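Local coordinates for head completion protein gp6 (Enterobacteria phage HK97, PDB 3JVO) that completes the phage head as a thirteen-subunit ring in the head-tail connector, joining portal protein to stopper protein gp7 and leaving an open channel for DNA ejection, at residues D7-S12 with A58-V63; L13-I18 with D24-I29; T30-A35 with D69-R74; P47-A52 with F93-W98. All blocks are in the same frame, centred on the assembly; numbering follows the deposited sequence.

In the fold
From the N terminus, residues 7-12, running from the end of helix 5-8 into helix 11-17, open interaction 1, which closes a 45-residue loop on helix 57-72. Nested inside that loop, interaction 2 folds helix 11-17 against the start of helix 26-44 across only five residues. Interaction 3 opens next, one residue further along helix 26-44, and joins it to the end of helix 57-72, so its loop crosses that of interaction 1. Interactions 2 and 3 touch through Ile18 and Phe71. Interaction 4 crosses both 1 and 3, tying residues 47-52 to the C-terminal tail; its centre lies about 25 Å from that of interaction 2, on the opposite side of the chain's centre.

Interaction 1: residues D7-S12 with A58-V63; sequences DVISLS and AVKGAV
Val8, Ile9, Lys60 and Val63 meet with no aromatic ring among them; the flat groups they involve are two backbone carbonyls. The carbonyl of Lys60 is touched by the terminal methyl of Ile9, with CD1 3.9 Å from Lys60 O. That of Val8 lies beside the far end of the lysine: Lys60 CE is 3.8 Å from Val8 O. A water joins the two sides here, accepting from Lys60 NZ at 2.9 Å and donating to Val8 O at 3.2 Å, so the ammonium reaches the backbone through the water and not by a direct bond.

The lysine's methylenes make the apolar part of the contact. Its CG lies 3.8 Å from Val8 CG1, and further along CE comes within 4.1 Å of Ile9 CG1, where the isoleucine and lysine chains run antiparallel to each other. A bend at chi3 (60°) turns the outer part of the chain toward the Val8 carbonyl. In the fold, the end of helix 5-8 and the linker that follows it lie against helix 57-72. Ser10 ends the linker as N-cap of helix 11-17, its OG bonded to Leu13 N.

One turn on from Lys60, Val63 offers CG1 to Ile9 CD1 at 4.2 Å, and Phe14 packs on both of these residues from helix 11-17. The helix also faces the ring interface: Lys60 packs on Leu31 of a neighbouring subunit, and Ala58 N is hydrogen-bonded to Asp38 OD2 of that same subunit.

Interaction 2: residues L13-I18 with D24-I29; sequences LFKQQI and DRDELI
Lys15 and Asp26 supply the charged part of this contact, a salt bridge with Lys15 NZ 2.9 Å from Asp26 OD1. The ammonium comes to the syn side of that oxygen, 23° out of the carboxylate plane, and the lysine comes in nearly perpendicular to the aspartate. NZ also forms a salt bridge with OD1 of Asp23, just before residues 24-29; this is its stronger polar partner, so two carboxylates share the ammonium.

Apolar contacts gather round Ile29, on the inner side. Its CD1 meets the aliphatic part of Lys15 at CG (4.1 Å) and the tip of Ile18 at CD1 (4.3 Å), while its other branch, CG2, lies 4.4 Å from Phe14 CB. With chi1 at -70° CG1 stands anti to the carbonyl carbon, and the two branches are thereby spread over different partners. Helix 11-17 and the start of helix 26-44 are joined by a short loop and pack at a steep angle; Phe67 of helix 57-72 packs against Phe14, Ile18 and Ile29 alike.

A hydrogen bond also forms within the second segment. Just before the helix, Arg25, in the N-cap position, turns NH1 back to Asp24 O at 2.7 Å, from above the carbonyl plane. On helix 11-17, Gln17 faces a neighbouring subunit and packs on its Leu28.

Interaction 3: residues T30-A35 with D69-R74; sequences TLYAQA and DMFEHR
Tyr32 points its ring at helix 57-72 because chi1 of -68° sets CG anti to the carbonyl carbon, while a bend at chi2 (-86°) folds Arg74 back so that its guanidinium comes up to the tyrosine hydroxyl. The ring lies against the backbone of the last helical turn. Met70 O and Phe71 N sit over one face, both offset toward the rim. Met70, modelled as selenomethionine, adds a CH-pi contact: its CB is 4.2 Å from the ring centroid and 28° off the normal. Farther along the same face, Phe71 CA lies 3.7 Å from Tyr32 CE2, and that same carbon meets the Phe71 ring obliquely, 3.8 Å from Phe71 CD1.

Here the early part of helix 26-44 packs on the C-terminal end of helix 57-72 in the chain's helical core, with Phe67 of the latter helix also touching Tyr32.

Arg74 closes over the helix end by donating from NE to Phe71 O at 2.8 Å, with that oxygen close to the guanidinium plane. Tyr32 OH lies over a guanidinium face, 3.1 Å from Arg74 NE, but the angle is too poor for a hydrogen bond. The hydroxyl pairs instead with Gln17 OE1 of a neighbouring subunit, and the NE2 of that same glutamine is hydrogen-bonded to Arg74 O, which places this helix junction directly on the ring interface.

Interaction 4: residues P47-A52 with F93-W98; sequences PAWKVA and FIHRNW
Trp49 meets His95 where the loop between helix 26-44 and helix 57-72 touches the C-terminal tail, which leaves helix 87-93 through a type I beta turn from Phe93 to Arg96. The turn is closed by Arg96 N bonding Phe93 O at 3.2 Å, and it delivers His95 to the indole.

This is the tight half of the contact. With chi1 at -59°, Trp49 CG is anti to the carbonyl carbon and the indole reaches across to the tail with its benzo end foremost. Trp49 CH2 is 3.6 Å from His95 O and 3.8 Å from His95 CB; the CB lies at the ring edge, in its plane. Val59 and Pro56 each touch both residues, while Met41 and Cys44 of helix 26-44 also pack on the indole, so the tryptophan is in contact with the tail and with both helices 26-44 and 57-72.

The looser half lies toward solvent. Exposed Pro47 reaches the tail by a single approach, its CD 4.0 Å from Asn97 OD1, and no hydrogen bond crosses between the two segments anywhere. Asn97 is tied down otherwise, by backbone hydrogen bonds with Cys44. Farther out, Arg96 points away from the contact, makes a cation-pi pair with Trp43 and packs on the last modelled residue: Arg96 CG sits over the centre of the Trp98 ring, 3.4 Å above its plane.

Interaction 1: residues D7-S12 with A58-V63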
# COMPACT_ATOMS: atom_id res chain seq x y z
N ASP G 7 -22.27 -45.68 8.57
CA ASP G 7 -22.71 -46.24 9.85
C ASP G 7 -22.29 -45.35 10.99
O ASP G 7 -22.78 -45.50 12.11
CB ASP G 7 -22.09 -47.61 10.09
CG ASP G 7 -22.65 -48.69 9.18
OD1 ASP G 7 -23.79 -48.54 8.70
OD2 ASP G 7 -21.92 -49.70 8.97
N VAL G 8 -21.35 -44.45 10.72
CA VAL G 8 -20.82 -43.48 11.68
C VAL G 8 -21.63 -42.17 11.57
O VAL G 8 -22.12 -41.66 12.56
CB VAL G 8 -19.30 -43.24 11.43
CG1 VAL G 8 -18.71 -42.22 12.40
CG2 VAL G 8 -18.51 -44.56 11.49
N ILE G 9 -21.77 -41.64 10.35
CA ILE G 9 -22.58 -40.46 10.09
C ILE G 9 -23.46 -40.75 8.91
O ILE G 9 -22.96 -41.06 7.83
CB ILE G 9 -21.72 -39.23 9.72
CG1 ILE G 9 -20.73 -38.90 10.83
CG2 ILE G 9 -22.62 -38.00 9.38
CD1 ILE G 9 -19.65 -37.91 10.41
N SER G 10 -24.77 -40.63 9.09
CA SER G 10 -25.70 -40.95 8.01
C SER G 10 -25.54 -40.02 6.81
O SER G 10 -25.06 -38.89 6.93
CB SER G 10 -27.13 -40.87 8.52
OG SER G 10 -27.46 -39.51 8.74
N LEU G 11 -25.93 -40.50 5.64
CA LEU G 11 -25.92 -39.70 4.42
C LEU G 11 -26.77 -38.44 4.57
O LEU G 11 -26.40 -37.36 4.09
CB LEU G 11 -26.43 -40.53 3.23
CG LEU G 11 -26.46 -39.86 1.86
CD1 LEU G 11 -25.07 -39.37 1.51
CD2 LEU G 11 -26.97 -40.83 0.78
N SER G 12 -27.91 -38.59 5.23
CA SER G 12 -28.77 -37.48 5.57
C SER G 12 -28.03 -36.38 6.35
O SER G 12 -28.18 -35.21 6.05
CB SER G 12 -29.96 -37.98 6.40
OG SER G 12 -30.80 -36.91 6.77
N ALA G 58 -15.40 -35.84 18.45
CA ALA G 58 -14.51 -34.83 17.86
C ALA G 58 -14.03 -35.28 16.47
O ALA G 58 -13.91 -34.45 15.55
CB ALA G 58 -13.31 -34.53 18.77
N VAL G 59 -13.76 -36.58 16.32
CA VAL G 59 -13.34 -37.12 15.03
C VAL G 59 -14.51 -37.03 14.04
O VAL G 59 -14.32 -36.69 12.87
CB VAL G 59 -12.75 -38.57 15.17
CG1 VAL G 59 -12.41 -39.20 13.82
CG2 VAL G 59 -11.50 -38.54 16.05
N LYS G 60 -15.73 -37.30 14.49
CA LYS G 60 -16.87 -37.11 13.62
C LYS G 60 -16.93 -35.64 13.12
O LYS G 60 -17.18 -35.38 11.94
CB LYS G 60 -18.14 -37.55 14.34
CG LYS G 60 -18.28 -39.08 14.43
CD LYS G 60 -19.40 -39.54 15.37
CE LYS G 60 -20.76 -39.01 14.93
NZ LYS G 60 -21.92 -39.62 15.72
N GLY G 61 -16.66 -34.69 14.02
CA GLY G 61 -16.58 -33.28 13.67
C GLY G 61 -15.56 -33.00 12.59
O GLY G 61 -15.85 -32.24 11.65
N ALA G 62 -14.37 -33.58 12.71
CA ALA G 62 -13.35 -33.43 11.67
C ALA G 62 -13.77 -34.01 10.31
O ALA G 62 -13.53 -33.40 9.27
CB ALA G 62 -11.98 -34.01 12.12
N VAL G 63 -14.38 -35.19 10.30
CA VAL G 63 -14.81 -35.81 9.05
C VAL G 63 -15.81 -34.89 8.33
O VAL G 63 -15.75 -34.71 7.12
CB VAL G 63 -15.45 -37.21 9.31
CG1 VAL G 63 -16.14 -37.75 8.04
CG2 VAL G 63 -14.39 -38.22 9.82
O HOH W 1 -24.03 -39.43 13.78

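Interaction 2: residues L13-I18 with D24-I29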
# COMPACT_ATOMS: atom_id res chain seq x y z
N LEU G 13 -27.23 -36.77 7.33
CA LEU G 13 -26.43 -35.81 8.08
C LEU G 13 -25.34 -35.14 7.24
O LEU G 13 -25.15 -33.93 7.34
CB LEU G 13 -25.82 -36.44 9.33
CG LEU G 13 -26.69 -36.48 10.59
CD1 LEU G 13 -25.91 -37.16 11.69
CD2 LEU G 13 -27.09 -35.10 11.05
N PHE G 14 -24.64 -35.91 6.41
CA PHE G 14 -23.66 -35.31 5.48
C PHE G 14 -24.30 -34.23 4.62
O PHE G 14 -23.74 -33.15 4.45
CB PHE G 14 -23.00 -36.34 4.58
CG PHE G 14 -21.92 -37.10 5.23
CD1 PHE G 14 -20.72 -36.46 5.59
CD2 PHE G 14 -22.07 -38.46 5.52
CE1 PHE G 14 -19.70 -37.16 6.22
CE2 PHE G 14 -21.05 -39.17 6.14
CZ PHE G 14 -19.86 -38.51 6.50
N LYS G 15 -25.49 -34.51 4.09
CA LYS G 15 -26.20 -33.55 3.26
C LYS G 15 -26.61 -32.30 4.01
O LYS G 15 -26.60 -31.21 3.44
CB LYS G 15 -27.43 -34.19 2.64
CG LYS G 15 -27.11 -35.22 1.55
CD LYS G 15 -28.39 -35.50 0.76
CE LYS G 15 -28.52 -36.95 0.41
NZ LYS G 15 -29.86 -37.29 -0.24
N GLN G 16 -26.99 -32.45 5.27
CA GLN G 16 -27.30 -31.29 6.11
C GLN G 16 -26.04 -30.45 6.40
O GLN G 16 -26.12 -29.24 6.48
CB GLN G 16 -27.96 -31.74 7.41
CG GLN G 16 -29.39 -32.28 7.19
CD GLN G 16 -30.00 -32.84 8.45
OE1 GLN G 16 -29.35 -32.94 9.48
NE2 GLN G 16 -31.27 -33.19 8.37
N GLN G 17 -24.88 -31.10 6.53
CA GLN G 17 -23.63 -30.38 6.74
C GLN G 17 -23.42 -29.36 5.62
O GLN G 17 -23.07 -28.21 5.87
CB GLN G 17 -22.44 -31.37 6.81
CG GLN G 17 -21.05 -30.73 6.86
CD GLN G 17 -20.80 -30.06 8.20
OE1 GLN G 17 -21.63 -30.17 9.11
NE2 GLN G 17 -19.67 -29.35 8.32
N ILE G 18 -23.68 -29.80 4.39
CA ILE G 18 -23.50 -28.93 3.24
C ILE G 18 -24.78 -28.23 2.77
O ILE G 18 -24.77 -27.59 1.73
CB ILE G 18 -22.87 -29.68 2.06
CG1 ILE G 18 -23.66 -30.98 1.75
CG2 ILE G 18 -21.37 -29.92 2.32
CD1 ILE G 18 -23.19 -31.70 0.48
N ASP G 24 -30.04 -36.29 -6.28
CA ASP G 24 -29.35 -36.75 -7.49
C ASP G 24 -27.81 -36.76 -7.42
O ASP G 24 -27.14 -36.95 -8.45
CB ASP G 24 -29.84 -35.97 -8.72
CG ASP G 24 -29.56 -34.47 -8.65
OD1 ASP G 24 -29.12 -33.93 -7.61
OD2 ASP G 24 -29.81 -33.81 -9.68
N ARG G 25 -27.24 -36.59 -6.23
CA ARG G 25 -25.79 -36.60 -6.08
C ARG G 25 -25.30 -37.52 -4.97
O ARG G 25 -24.20 -37.35 -4.45
CB ARG G 25 -25.25 -35.18 -5.84
CG ARG G 25 -25.29 -34.28 -7.06
CD ARG G 25 -24.41 -34.83 -8.16
NE ARG G 25 -24.50 -34.01 -9.38
CZ ARG G 25 -25.39 -34.18 -10.34
NH1 ARG G 25 -26.32 -35.14 -10.26
NH2 ARG G 25 -25.37 -33.37 -11.39
N ASP G 26 -26.10 -38.53 -4.64
CA ASP G 26 -25.82 -39.41 -3.50
C ASP G 26 -24.52 -40.18 -3.66
O ASP G 26 -23.77 -40.35 -2.70
CB ASP G 26 -26.99 -40.39 -3.26
CG ASP G 26 -28.26 -39.69 -2.75
OD1 ASP G 26 -28.21 -38.53 -2.28
OD2 ASP G 26 -29.34 -40.32 -2.82
N GLU G 27 -24.24 -40.66 -4.86
CA GLU G 27 -23.00 -41.39 -5.14
C GLU G 27 -21.74 -40.50 -5.01
O GLU G 27 -20.77 -40.88 -4.37
CB GLU G 27 -23.09 -42.04 -6.51
CG GLU G 27 -21.88 -42.86 -6.90
CD GLU G 27 -22.05 -43.67 -8.19
OE1 GLU G 27 -22.77 -43.23 -9.14
OE2 GLU G 27 -21.43 -44.77 -8.25
N LEU G 28 -21.78 -39.31 -5.60
CA LEU G 28 -20.68 -38.36 -5.41
C LEU G 28 -20.47 -37.99 -3.93
O LEU G 28 -19.35 -38.07 -3.40
CB LEU G 28 -20.91 -37.10 -6.25
CG LEU G 28 -19.74 -36.11 -6.21
CD1 LEU G 28 -18.54 -36.62 -6.96
CD2 LEU G 28 -20.23 -34.80 -6.81
N ILE G 29 -21.56 -37.59 -3.28
CA ILE G 29 -21.52 -37.23 -1.85
C ILE G 29 -20.95 -38.37 -0.98
O ILE G 29 -20.10 -38.15 -0.10
CB ILE G 29 -22.91 -36.76 -1.35
CG1 ILE G 29 -23.23 -35.39 -1.96
CG2 ILE G 29 -22.95 -36.74 0.19
CD1 ILE G 29 -24.69 -34.97 -1.80

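Interaction 3: residues T30-A35 with D69-R74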
# COMPACT_ATOMS: atom_id res chain seq x y z
N THR G 30 -21.42 -39.59 -1.26
CA THR G 30 -20.90 -40.79 -0.60
C THR G 30 -19.39 -40.96 -0.80
O THR G 30 -18.68 -41.34 0.15
CB THR G 30 -21.67 -42.07 -1.04
OG1 THR G 30 -23.06 -41.92 -0.69
CG2 THR G 30 -21.11 -43.33 -0.37
N LEU G 31 -18.90 -40.66 -2.01
CA LEU G 31 -17.47 -40.75 -2.30
C LEU G 31 -16.67 -39.73 -1.46
O LEU G 31 -15.61 -40.05 -0.90
CB LEU G 31 -17.21 -40.58 -3.80
CG LEU G 31 -15.77 -40.72 -4.32
CD1 LEU G 31 -15.66 -40.81 -5.87
CD2 LEU G 31 -14.87 -39.56 -3.79
N TYR G 32 -17.19 -38.51 -1.35
CA TYR G 32 -16.54 -37.49 -0.53
C TYR G 32 -16.51 -37.91 0.95
O TYR G 32 -15.52 -37.70 1.63
CB TYR G 32 -17.28 -36.15 -0.63
CG TYR G 32 -17.24 -35.43 -1.98
CD1 TYR G 32 -16.18 -35.59 -2.86
CD2 TYR G 32 -18.29 -34.59 -2.35
CE1 TYR G 32 -16.15 -34.91 -4.10
CE2 TYR G 32 -18.28 -33.91 -3.59
CZ TYR G 32 -17.22 -34.06 -4.44
OH TYR G 32 -17.22 -33.38 -5.66
N ALA G 33 -17.61 -38.47 1.41
CA ALA G 33 -17.75 -38.92 2.80
C ALA G 33 -16.73 -40.02 3.08
O ALA G 33 -16.07 -40.01 4.11
CB ALA G 33 -19.15 -39.41 3.07
N GLN G 34 -16.61 -40.97 2.14
CA GLN G 34 -15.68 -42.08 2.28
C GLN G 34 -14.23 -41.57 2.28
O GLN G 34 -13.41 -42.04 3.06
CB GLN G 34 -15.89 -43.10 1.17
CG GLN G 34 -17.25 -43.85 1.26
CD GLN G 34 -17.54 -44.68 0.02
OE1 GLN G 34 -16.99 -44.42 -1.06
NE2 GLN G 34 -18.40 -45.68 0.16
N ALA G 35 -13.95 -40.61 1.39
CA ALA G 35 -12.63 -40.02 1.29
C ALA G 35 -12.27 -39.29 2.57
O ALA G 35 -11.15 -39.40 3.06
CB ALA G 35 -12.55 -39.08 0.10
N ASP G 69 -15.33 -29.62 2.82
CA ASP G 69 -14.30 -28.99 1.99
C ASP G 69 -14.25 -29.61 0.58
O ASP G 69 -14.24 -28.89 -0.42
CB ASP G 69 -12.94 -29.03 2.66
CG ASP G 69 -11.89 -28.32 1.87
OD1 ASP G 69 -12.00 -27.08 1.66
OD2 ASP G 69 -10.95 -29.01 1.42
N MSE G 70 -14.24 -30.94 0.49
CA MSE G 70 -14.33 -31.66 -0.80
C MSE G 70 -15.54 -31.26 -1.64
O MSE G 70 -15.46 -31.13 -2.86
CB MSE G 70 -14.40 -33.17 -0.57
CG MSE G 70 -13.17 -33.77 0.06
SE MSE G 70 -11.60 -33.49 -1.06
CE MSE G 70 -12.15 -34.47 -2.68
N PHE G 71 -16.67 -31.12 -0.97
CA PHE G 71 -17.87 -30.76 -1.67
C PHE G 71 -17.84 -29.34 -2.26
O PHE G 71 -18.31 -29.11 -3.37
CB PHE G 71 -19.10 -30.93 -0.79
CG PHE G 71 -20.38 -30.62 -1.51
CD1 PHE G 71 -20.99 -31.58 -2.30
CD2 PHE G 71 -20.93 -29.34 -1.45
CE1 PHE G 71 -22.18 -31.28 -3.02
CE2 PHE G 71 -22.12 -29.03 -2.16
CZ PHE G 71 -22.74 -30.01 -2.94
N GLU G 72 -17.24 -28.42 -1.52
CA GLU G 72 -17.18 -27.02 -1.90
C GLU G 72 -16.01 -26.66 -2.80
O GLU G 72 -16.12 -25.73 -3.60
CB GLU G 72 -17.11 -26.15 -0.63
CG GLU G 72 -18.29 -26.36 0.34
CD GLU G 72 -19.65 -25.92 -0.21
OE1 GLU G 72 -19.69 -25.13 -1.17
OE2 GLU G 72 -20.69 -26.34 0.35
N HIS G 73 -14.88 -27.34 -2.64
CA HIS G 73 -13.66 -26.96 -3.34
C HIS G 73 -13.18 -28.17 -4.16
O HIS G 73 -12.56 -29.11 -3.63
CB HIS G 73 -12.61 -26.44 -2.34
CG HIS G 73 -13.13 -25.39 -1.39
ND1 HIS G 73 -13.12 -25.55 -0.02
CD2 HIS G 73 -13.70 -24.19 -1.62
CE1 HIS G 73 -13.64 -24.48 0.55
NE2 HIS G 73 -14.01 -23.64 -0.40
N ARG G 74 -13.48 -28.11 -5.46
CA ARG G 74 -13.44 -29.23 -6.37
C ARG G 74 -12.12 -29.38 -7.14
O ARG G 74 -11.92 -30.39 -7.78
CB ARG G 74 -14.59 -29.11 -7.40
CG ARG G 74 -16.00 -29.02 -6.78
CD ARG G 74 -16.54 -30.37 -6.54
NE ARG G 74 -17.83 -30.35 -5.86
CZ ARG G 74 -19.00 -30.63 -6.43
NH1 ARG G 74 -19.09 -30.99 -7.71
NH2 ARG G 74 -20.11 -30.60 -5.69

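Interaction 4: residues P47-A52 with F93-W98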
# COMPACT_ATOMS: atom_id res chain seq x y z
N PRO G 47 -5.87 -48.03 16.08
CA PRO G 47 -6.29 -49.43 15.85
C PRO G 47 -7.47 -49.89 16.70
O PRO G 47 -8.23 -50.75 16.26
CB PRO G 47 -5.03 -50.25 16.21
CG PRO G 47 -3.89 -49.27 16.11
CD PRO G 47 -4.48 -47.97 16.60
N ALA G 48 -7.62 -49.33 17.90
CA ALA G 48 -8.71 -49.71 18.81
C ALA G 48 -10.11 -49.25 18.41
O ALA G 48 -11.08 -49.54 19.11
CB ALA G 48 -8.40 -49.27 20.24
N TRP G 49 -10.24 -48.53 17.29
CA TRP G 49 -11.58 -48.19 16.80
C TRP G 49 -12.03 -49.25 15.80
O TRP G 49 -11.78 -49.14 14.60
CB TRP G 49 -11.66 -46.79 16.17
CG TRP G 49 -11.30 -45.66 17.10
CD1 TRP G 49 -11.39 -45.64 18.47
CD2 TRP G 49 -10.80 -44.37 16.72
NE1 TRP G 49 -10.97 -44.43 18.96
CE2 TRP G 49 -10.60 -43.63 17.91
CE3 TRP G 49 -10.50 -43.78 15.49
CZ2 TRP G 49 -10.09 -42.33 17.90
CZ3 TRP G 49 -10.00 -42.49 15.48
CH2 TRP G 49 -9.81 -41.78 16.68
N LYS G 50 -12.70 -50.27 16.33
CA LYS G 50 -13.04 -51.47 15.56
C LYS G 50 -14.39 -51.37 14.85
O LYS G 50 -14.55 -51.88 13.74
CB LYS G 50 -13.05 -52.69 16.48
CG LYS G 50 -11.90 -53.67 16.27
CD LYS G 50 -10.53 -53.00 16.35
CE LYS G 50 -9.43 -54.04 16.56
NZ LYS G 50 -9.42 -54.43 17.99
N VAL G 51 -15.35 -50.75 15.53
CA VAL G 51 -16.71 -50.56 15.01
C VAL G 51 -17.11 -49.07 14.96
O VAL G 51 -16.50 -48.22 15.63
CB VAL G 51 -17.75 -51.35 15.86
CG1 VAL G 51 -17.50 -52.86 15.75
CG2 VAL G 51 -17.73 -50.88 17.31
N ALA G 52 -18.16 -48.77 14.18
CA ALA G 52 -18.66 -47.39 13.97
C ALA G 52 -18.91 -46.64 15.28
O ALA G 52 -18.59 -45.44 15.39
CB ALA G 52 -19.92 -47.41 13.12
N PHE G 93 -6.35 -34.02 16.42
CA PHE G 93 -5.10 -34.11 17.18
C PHE G 93 -5.34 -34.75 18.54
O PHE G 93 -4.55 -35.57 19.00
CB PHE G 93 -4.49 -32.71 17.32
CG PHE G 93 -3.27 -32.64 18.22
CD1 PHE G 93 -1.99 -32.80 17.69
CD2 PHE G 93 -3.41 -32.37 19.59
CE1 PHE G 93 -0.86 -32.71 18.53
CE2 PHE G 93 -2.29 -32.29 20.42
CZ PHE G 93 -1.02 -32.46 19.89
N ILE G 94 -6.46 -34.39 19.16
CA ILE G 94 -6.80 -34.88 20.50
C ILE G 94 -7.22 -36.37 20.52
O ILE G 94 -7.42 -36.94 21.59
CB ILE G 94 -7.83 -33.95 21.21
CG1 ILE G 94 -9.00 -33.62 20.28
CG2 ILE G 94 -7.18 -32.65 21.64
CD1 ILE G 94 -10.23 -34.34 20.61
N HIS G 95 -7.33 -36.98 19.34
CA HIS G 95 -7.60 -38.42 19.22
C HIS G 95 -6.55 -39.15 18.37
O HIS G 95 -6.78 -40.26 17.87
CB HIS G 95 -9.02 -38.67 18.71
CG HIS G 95 -10.07 -38.46 19.76
ND1 HIS G 95 -10.99 -37.44 19.70
CD2 HIS G 95 -10.32 -39.14 20.90
CE1 HIS G 95 -11.78 -37.50 20.76
NE2 HIS G 95 -11.39 -38.52 21.50
N ARG G 96 -5.40 -38.51 18.23
CA ARG G 96 -4.29 -39.07 17.47
C ARG G 96 -3.56 -40.14 18.28
O ARG G 96 -3.22 -39.92 19.45
CB ARG G 96 -3.34 -37.95 17.03
CG ARG G 96 -2.03 -38.41 16.42
CD ARG G 96 -2.18 -38.81 14.96
NE ARG G 96 -0.94 -39.37 14.43
CZ ARG G 96 0.04 -38.64 13.88
NH1 ARG G 96 -0.08 -37.32 13.77
NH2 ARG G 96 1.13 -39.24 13.43
N ASN G 97 -3.35 -41.30 17.67
CA ASN G 97 -2.48 -42.33 18.23
C ASN G 97 -1.03 -41.95 17.92
O ASN G 97 -0.64 -41.86 16.75
CB ASN G 97 -2.86 -43.70 17.67
CG ASN G 97 -2.02 -44.83 18.26
OD1 ASN G 97 -2.47 -45.56 19.15
ND2 ASN G 97 -0.80 -45.00 17.75
N TRP G 98 -0.26 -41.71 18.98
CA TRP G 98 1.14 -41.29 18.86
C TRP G 98 2.09 -42.47 19.07
O TRP G 98 1.95 -43.23 20.03
CB TRP G 98 1.46 -40.17 19.86
CG TRP G 98 0.80 -38.85 19.54
CD1 TRP G 98 -0.20 -38.23 20.25
CD2 TRP G 98 1.09 -38.00 18.42
NE1 TRP G 98 -0.54 -37.04 19.64
CE2 TRP G 98 0.24 -36.87 18.52
CE3 TRP G 98 2.00 -38.07 17.35
CZ2 TRP G 98 0.25 -35.83 17.58
CZ3 TRP G 98 2.02 -37.03 16.41
CH2 TRP G 98 1.15 -35.92 16.54